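Local coordinates for kinectin 1 (Kinesin receptor) (Legionella pneumophila, PDB 4MU6), which is a Legionella pneumophila effector, LegC3, of unresolved biochemical function, whose N-terminal part, the piece in this chain, is an elongated and largely helical coiled-coil domain, at residues Thr110-Gln115 with Ser175-Glu180; Thr117-Leu122 with Glu168-Ile173. All coordinates share one frame; numbering follows the deposited sequence.

Interaction 1 of 2, residues Thr110-Gln115 with Ser175-Glu180; sequences TQISEQ and SLFEQE
Ile-112 and Leu-176 meet between two antiparallel helices of the LegC3 N-terminal coiled-coil domain, 108-127 and 158-217. The short axes of 110-115 and 175-180 run at 170° to each other and approach to 10.3 Å, so the helices lie nearly side by side, and the interface is made by side chains alone, without a hydrogen bond across it. The closest pair of alpha carbons, Ile-112 CA and Leu-176 CA, is 6.8 Å apart. From there the two side chains slide past each other in opposite directions, CG1 of Ile-112 lying 3.8 Å from CB of Leu-176.

This antiparallel passing carries the tip of Ile-112 beyond Leu-176 to Phe-177. Because CG1 is set anti to the carbonyl carbon (chi1 -74°) and the chain then extends, CD1 projects across the gap and stands over the centre of the Phe-177 ring. The distance from Ile-112 CD1 to the Phe-177 ring centroid is 3.9 Å, along a line only 11° off the ring normal, which identifies a face-on CH-pi contact. The two side chains cross at about a right angle, and a buried isoleucine puts its end methyl on one face of an exposed ring.

Leu-176 reaches the other way, between two glutamines one helical turn apart. Its CD1 touches the aliphatic part of both, with Gln-111 CB at 3.8 Å and Gln-115 CG at 3.9 Å. Gln-115 bends at its second torsion, and its amide oxygen is hydrogen-bonded to Arg-169 of the facing helix, while its CG is what meets the leucine. Gln-111 instead turns a face of its amide to the other methyl, which sits over the amide carbon, with Leu-176 CD2 3.6 Å from Gln-111 OE1.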
loop_
_atom_site.group_PDB
_atom_site.type_symbol
_atom_site.label_atom_id
_atom_site.label_comp_id
_atom_site.label_asym_id
_atom_site.label_seq_id
_atom_site.Cartn_x
_atom_site.Cartn_y
_atom_site.Cartn_z
ATOM N N THR A 110 31.918 -33.778 33.347
ATOM C CA THR A 110 32.673 -35.028 33.304
ATOM C C THR A 110 34.165 -34.801 32.998
ATOM O O THR A 110 35.038 -35.345 33.680
ATOM C CB THR A 110 32.064 -35.995 32.297
ATOM O OG1 THR A 110 30.773 -36.386 32.769
ATOM C CG2 THR A 110 32.938 -37.233 32.120
ATOM N N GLN A 111 34.442 -33.984 31.984
ATOM C CA GLN A 111 35.807 -33.662 31.590
ATOM C C GLN A 111 36.562 -33.012 32.739
ATOM O O GLN A 111 37.688 -33.407 33.051
ATOM C CB GLN A 111 35.812 -32.713 30.390
ATOM C CG GLN A 111 35.378 -33.369 29.097
ATOM C CD GLN A 111 35.068 -32.356 28.002
ATOM O OE1 GLN A 111 34.082 -31.604 28.076
ATOM N NE2 GLN A 111 35.919 -32.325 26.986
ATOM N N ILE A 112 35.944 -32.005 33.353
ATOM C CA ILE A 112 36.560 -31.327 34.476
ATOM C C ILE A 112 36.908 -32.310 35.592
ATOM O O ILE A 112 38.017 -32.286 36.113
ATOM C CB ILE A 112 35.671 -30.198 34.999
ATOM C CG1 ILE A 112 35.722 -29.034 34.013
ATOM C CG2 ILE A 112 36.141 -29.756 36.395
ATOM C CD1 ILE A 112 34.603 -28.018 34.189
ATOM N N SER A 113 35.963 -33.185 35.927
ATOM C CA SER A 113 36.177 -34.219 36.935
ATOM C C SER A 113 37.356 -35.119 36.567
ATOM O O SER A 113 38.242 -35.355 37.386
ATOM C CB SER A 113 34.903 -35.050 37.111
ATOM O OG SER A 113 35.189 -36.329 37.644
ATOM N N GLU A 114 37.366 -35.590 35.322
ATOM C CA GLU A 114 38.457 -36.389 34.765
ATOM C C GLU A 114 39.821 -35.699 34.871
ATOM O O GLU A 114 40.795 -36.289 35.351
ATOM C CB GLU A 114 38.178 -36.722 33.293
ATOM C CG GLU A 114 37.121 -37.791 33.046
ATOM C CD GLU A 114 36.793 -37.962 31.560
ATOM O OE1 GLU A 114 36.993 -36.998 30.787
ATOM O OE2 GLU A 114 36.335 -39.058 31.161
ATOM N N GLN A 115 39.890 -34.456 34.411
ATOM C CA GLN A 115 41.134 -33.697 34.457
ATOM C C GLN A 115 41.596 -33.512 35.896
ATOM O O GLN A 115 42.796 -33.608 36.198
ATOM C CB GLN A 115 40.961 -32.324 33.803
ATOM C CG GLN A 115 40.678 -32.356 32.298
ATOM C CD GLN A 115 41.755 -33.065 31.495
ATOM O OE1 GLN A 115 42.952 -32.844 31.698
ATOM N NE2 GLN A 115 41.333 -33.933 30.577
ATOM N N SER A 175 40.371 -24.034 30.431
ATOM C CA SER A 175 39.777 -23.917 29.110
ATOM C C SER A 175 38.367 -24.489 29.100
ATOM O O SER A 175 37.477 -23.945 28.451
ATOM C CB SER A 175 40.638 -24.632 28.068
ATOM O OG SER A 175 40.508 -26.036 28.186
ATOM N N LEU A 176 38.171 -25.583 29.833
ATOM C CA LEU A 176 36.857 -26.185 29.977
ATOM C C LEU A 176 35.877 -25.226 30.639
ATOM O O LEU A 176 34.734 -25.104 30.197
ATOM C CB LEU A 176 36.956 -27.489 30.767
ATOM C CG LEU A 176 37.616 -28.626 29.980
ATOM C CD1 LEU A 176 38.120 -29.742 30.915
ATOM C CD2 LEU A 176 36.638 -29.169 28.954
ATOM N N PHE A 177 36.321 -24.551 31.698
ATOM C CA PHE A 177 35.466 -23.580 32.378
ATOM C C PHE A 177 35.113 -22.423 31.446
ATOM O O PHE A 177 33.985 -21.928 31.485
ATOM C CB PHE A 177 36.096 -23.054 33.676
ATOM C CG PHE A 177 35.864 -23.956 34.890
ATOM C CD1 PHE A 177 34.594 -24.113 35.432
ATOM C CD2 PHE A 177 36.925 -24.622 35.496
ATOM C CE1 PHE A 177 34.381 -24.938 36.546
ATOM C CE2 PHE A 177 36.720 -25.446 36.618
ATOM C CZ PHE A 177 35.453 -25.602 37.139
ATOM N N GLU A 178 36.072 -21.995 30.621
ATOM C CA GLU A 178 35.798 -20.984 29.601
ATOM C C GLU A 178 34.869 -21.522 28.509
ATOM O O GLU A 178 34.015 -20.797 27.987
ATOM C CB GLU A 178 37.091 -20.488 28.959
ATOM C CG GLU A 178 36.871 -19.276 28.076
ATOM C CD GLU A 178 38.136 -18.803 27.378
ATOM O OE1 GLU A 178 39.222 -19.345 27.680
ATOM O OE2 GLU A 178 38.033 -17.888 26.527
ATOM N N GLN A 179 35.049 -22.792 28.157
ATOM C CA GLN A 179 34.197 -23.428 27.163
ATOM C C GLN A 179 32.760 -23.413 27.668
ATOM O O GLN A 179 31.811 -23.133 26.911
ATOM C CB GLN A 179 34.645 -24.869 26.909
ATOM C CG GLN A 179 33.905 -25.549 25.766
ATOM C CD GLN A 179 34.294 -24.978 24.405
ATOM O OE1 GLN A 179 35.468 -24.971 24.038
ATOM N NE2 GLN A 179 33.306 -24.498 23.653
ATOM N N GLU A 180 32.605 -23.695 28.959
ATOM C CA GLU A 180 31.281 -23.754 29.566
ATOM C C GLU A 180 30.531 -22.422 29.490
ATOM O O GLU A 180 29.410 -22.353 28.983
ATOM C CB GLU A 180 31.376 -24.225 31.016
ATOM C CG GLU A 180 30.032 -24.335 31.722
ATOM C CD GLU A 180 30.143 -24.999 33.094
ATOM O OE1 GLU A 180 30.795 -24.416 33.990
ATOM O OE2 GLU A 180 29.586 -26.106 33.272
#

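Interaction 2 of 2, residues Thr117-Leu122 with Glu168-Ile173; sequences TELRLL and EREIKI
The antiparallel pairing of helices 108-127 and 158-217 in the coiled-coil domain continues here, with Leu-119 and Arg-169 as the pair whose alpha carbons come nearest. The axes of 117-122 and 168-173 approach to 9.9 Å at an angle of 156°, and Leu-119 CA lies 6.1 Å from Arg-169 CA. Leu-119 slides past the base of Arg-169 in the opposite direction and divides its methyls. CD1 packs on the arginine CB, while CD2 meets Ile-173 CD1 at 3.8 Å and Glu-170 CG at 4.0 Å.

Arg-169 bends at its second torsion (chi2 -65°), after which the chain runs straight and carries the guanidinium across to Glu-118. There CB of Glu-118 sits over the centre of one guanidinium face, 3.5 Å from Arg-169 CZ. The carboxylate and guanidinium planes are stacked, 19° apart, but Glu-118 OE1 is 4.3 Å from Arg-169 NH2 and well out of the guanidinium plane. No N-H points at that oxygen, so what attraction there is would be one of charge, without a directed bond; the directed bond from NH1 goes to Gln-115. Nearer the root of the arginine, Leu-122 comes in roughly at right angles, its CD1 3.6 Å from Arg-169 CG.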
loop_
_atom_site.group_PDB
_atom_site.type_symbol
_atom_site.label_atom_id
_atom_site.label_comp_id
_atom_site.label_asym_id
_atom_site.label_seq_id
_atom_site.Cartn_x
_atom_site.Cartn_y
_atom_site.Cartn_z
ATOM N N THR A 117 40.935 -35.332 38.564
ATOM C CA THR A 117 41.395 -36.607 39.078
ATOM C C THR A 117 42.822 -36.871 38.634
ATOM O O THR A 117 43.685 -37.206 39.447
ATOM C CB THR A 117 40.477 -37.726 38.586
ATOM O OG1 THR A 117 39.213 -37.601 39.252
ATOM C CG2 THR A 117 41.081 -39.090 38.863
ATOM N N GLU A 118 43.081 -36.706 37.343
ATOM C CA GLU A 118 44.446 -36.838 36.849
ATOM C C GLU A 118 45.364 -35.791 37.485
ATOM O O GLU A 118 46.531 -36.070 37.778
ATOM C CB GLU A 118 44.489 -36.723 35.319
ATOM C CG GLU A 118 43.675 -37.788 34.582
ATOM C CD GLU A 118 44.376 -39.142 34.496
ATOM O OE1 GLU A 118 45.346 -39.380 35.256
ATOM O OE2 GLU A 118 43.952 -39.972 33.656
ATOM N N LEU A 119 44.844 -34.585 37.698
ATOM C CA LEU A 119 45.656 -33.522 38.290
ATOM C C LEU A 119 46.025 -33.884 39.735
ATOM O O LEU A 119 47.136 -33.612 40.197
ATOM C CB LEU A 119 44.914 -32.189 38.241
ATOM C CG LEU A 119 45.565 -30.996 38.932
ATOM C CD1 LEU A 119 47.003 -30.786 38.454
ATOM C CD2 LEU A 119 44.717 -29.757 38.695
ATOM N N ARG A 120 45.084 -34.517 40.433
ATOM C CA ARG A 120 45.284 -34.916 41.822
ATOM C C ARG A 120 46.352 -35.996 41.957
ATOM O O ARG A 120 47.179 -35.956 42.863
ATOM C CB ARG A 120 43.968 -35.398 42.436
ATOM C CG ARG A 120 43.434 -34.494 43.543
ATOM C CD ARG A 120 42.132 -35.025 44.135
ATOM N NE ARG A 120 40.992 -34.840 43.244
ATOM C CZ ARG A 120 40.345 -35.829 42.627
ATOM N NH1 ARG A 120 40.722 -37.092 42.802
ATOM N NH2 ARG A 120 39.315 -35.555 41.836
ATOM N N LEU A 121 46.311 -36.972 41.063
ATOM C CA LEU A 121 47.343 -37.992 41.000
ATOM C C LEU A 121 48.725 -37.378 40.704
ATOM O O LEU A 121 49.726 -37.793 41.281
ATOM C CB LEU A 121 46.967 -39.032 39.943
ATOM C CG LEU A 121 47.906 -40.208 39.717
ATOM C CD1 LEU A 121 47.974 -41.106 40.938
ATOM C CD2 LEU A 121 47.454 -40.978 38.478
ATOM N N LEU A 122 48.782 -36.387 39.814
ATOM C CA LEU A 122 50.050 -35.724 39.526
ATOM C C LEU A 122 50.627 -35.027 40.762
ATOM O O LEU A 122 51.846 -35.058 40.979
ATOM C CB LEU A 122 49.920 -34.721 38.385
ATOM C CG LEU A 122 49.665 -35.271 36.982
ATOM C CD1 LEU A 122 49.393 -34.114 36.062
ATOM C CD2 LEU A 122 50.853 -36.099 36.477
ATOM N N GLU A 168 49.875 -28.390 32.148
ATOM C CA GLU A 168 48.953 -28.739 31.076
ATOM C C GLU A 168 47.556 -29.082 31.599
ATOM O O GLU A 168 46.559 -28.662 31.005
ATOM C CB GLU A 168 49.494 -29.868 30.188
ATOM C CG GLU A 168 48.572 -30.163 28.986
ATOM C CD GLU A 168 49.142 -31.180 27.994
ATOM O OE1 GLU A 168 50.114 -31.899 28.342
ATOM O OE2 GLU A 168 48.605 -31.260 26.858
ATOM N N ARG A 169 47.479 -29.825 32.704
ATOM C CA ARG A 169 46.179 -30.173 33.276
ATOM C C ARG A 169 45.407 -28.921 33.672
ATOM O O ARG A 169 44.199 -28.817 33.421
ATOM C CB ARG A 169 46.322 -31.079 34.503
ATOM C CG ARG A 169 46.823 -32.480 34.206
ATOM C CD ARG A 169 45.834 -33.263 33.370
ATOM N NE ARG A 169 46.365 -34.573 32.998
ATOM C CZ ARG A 169 45.678 -35.484 32.318
ATOM N NH1 ARG A 169 44.452 -35.210 31.947
ATOM N NH2 ARG A 169 46.215 -36.664 32.014
ATOM N N GLU A 170 46.105 -27.975 34.295
ATOM C CA GLU A 170 45.467 -26.754 34.794
ATOM C C GLU A 170 44.968 -25.844 33.678
ATOM O O GLU A 170 43.912 -25.217 33.802
ATOM C CB GLU A 170 46.414 -25.977 35.711
ATOM C CG GLU A 170 46.738 -26.685 37.014
ATOM C CD GLU A 170 47.441 -25.777 38.013
ATOM O OE1 GLU A 170 48.617 -25.406 37.773
ATOM O OE2 GLU A 170 46.814 -25.439 39.044
ATOM N N ILE A 171 45.732 -25.755 32.599
ATOM C CA ILE A 171 45.301 -24.978 31.442
ATOM C C ILE A 171 44.070 -25.640 30.826
ATOM O O ILE A 171 43.125 -24.965 30.399
ATOM C CB ILE A 171 46.436 -24.822 30.398
ATOM C CG1 ILE A 171 47.522 -23.870 30.927
ATOM C CG2 ILE A 171 45.882 -24.300 29.073
ATOM C CD1 ILE A 171 48.829 -23.841 30.113
ATOM N N LYS A 172 44.073 -26.969 30.792
ATOM C CA LYS A 172 42.959 -27.688 30.198
ATOM C C LYS A 172 41.687 -27.423 31.003
ATOM O O LYS A 172 40.627 -27.181 30.438
ATOM C CB LYS A 172 43.252 -29.186 30.094
ATOM C CG LYS A 172 42.083 -30.028 29.559
ATOM C CD LYS A 172 41.557 -29.511 28.216
ATOM C CE LYS A 172 40.506 -30.458 27.660
ATOM N NZ LYS A 172 39.899 -30.004 26.381
ATOM N N ILE A 173 41.819 -27.433 32.326
ATOM C CA ILE A 173 40.681 -27.208 33.201
ATOM C C ILE A 173 40.172 -25.776 33.068
ATOM O O ILE A 173 38.959 -25.539 33.045
ATOM C CB ILE A 173 41.047 -27.541 34.663
ATOM C CG1 ILE A 173 41.188 -29.055 34.817
ATOM C CG2 ILE A 173 40.028 -26.978 35.623
ATOM C CD1 ILE A 173 41.920 -29.496 36.079
#

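Interactions 1 and 2 are successive levels of one helix pair, with centres about 10 Å apart; in sequence, interaction 2 is nested within the loop closed by interaction 1. Gln-115 joins them. Its OE1 lies 2.8 Å from Arg-169 NH1, a probable hydrogen bond donated by the arginine of the second level. Packing reinforces this link: Gln-115 CB is 3.4 Å from Ile-173 CG1, and Gln-115 CD is 3.6 Å from Lys-172 CG. The angle between the short axes changes from 170° to 156°, and burial falls from a partly buried contact to a surface one. Both levels lie far from the chain's centre, at about 56 and 66 Å measured from their own centres.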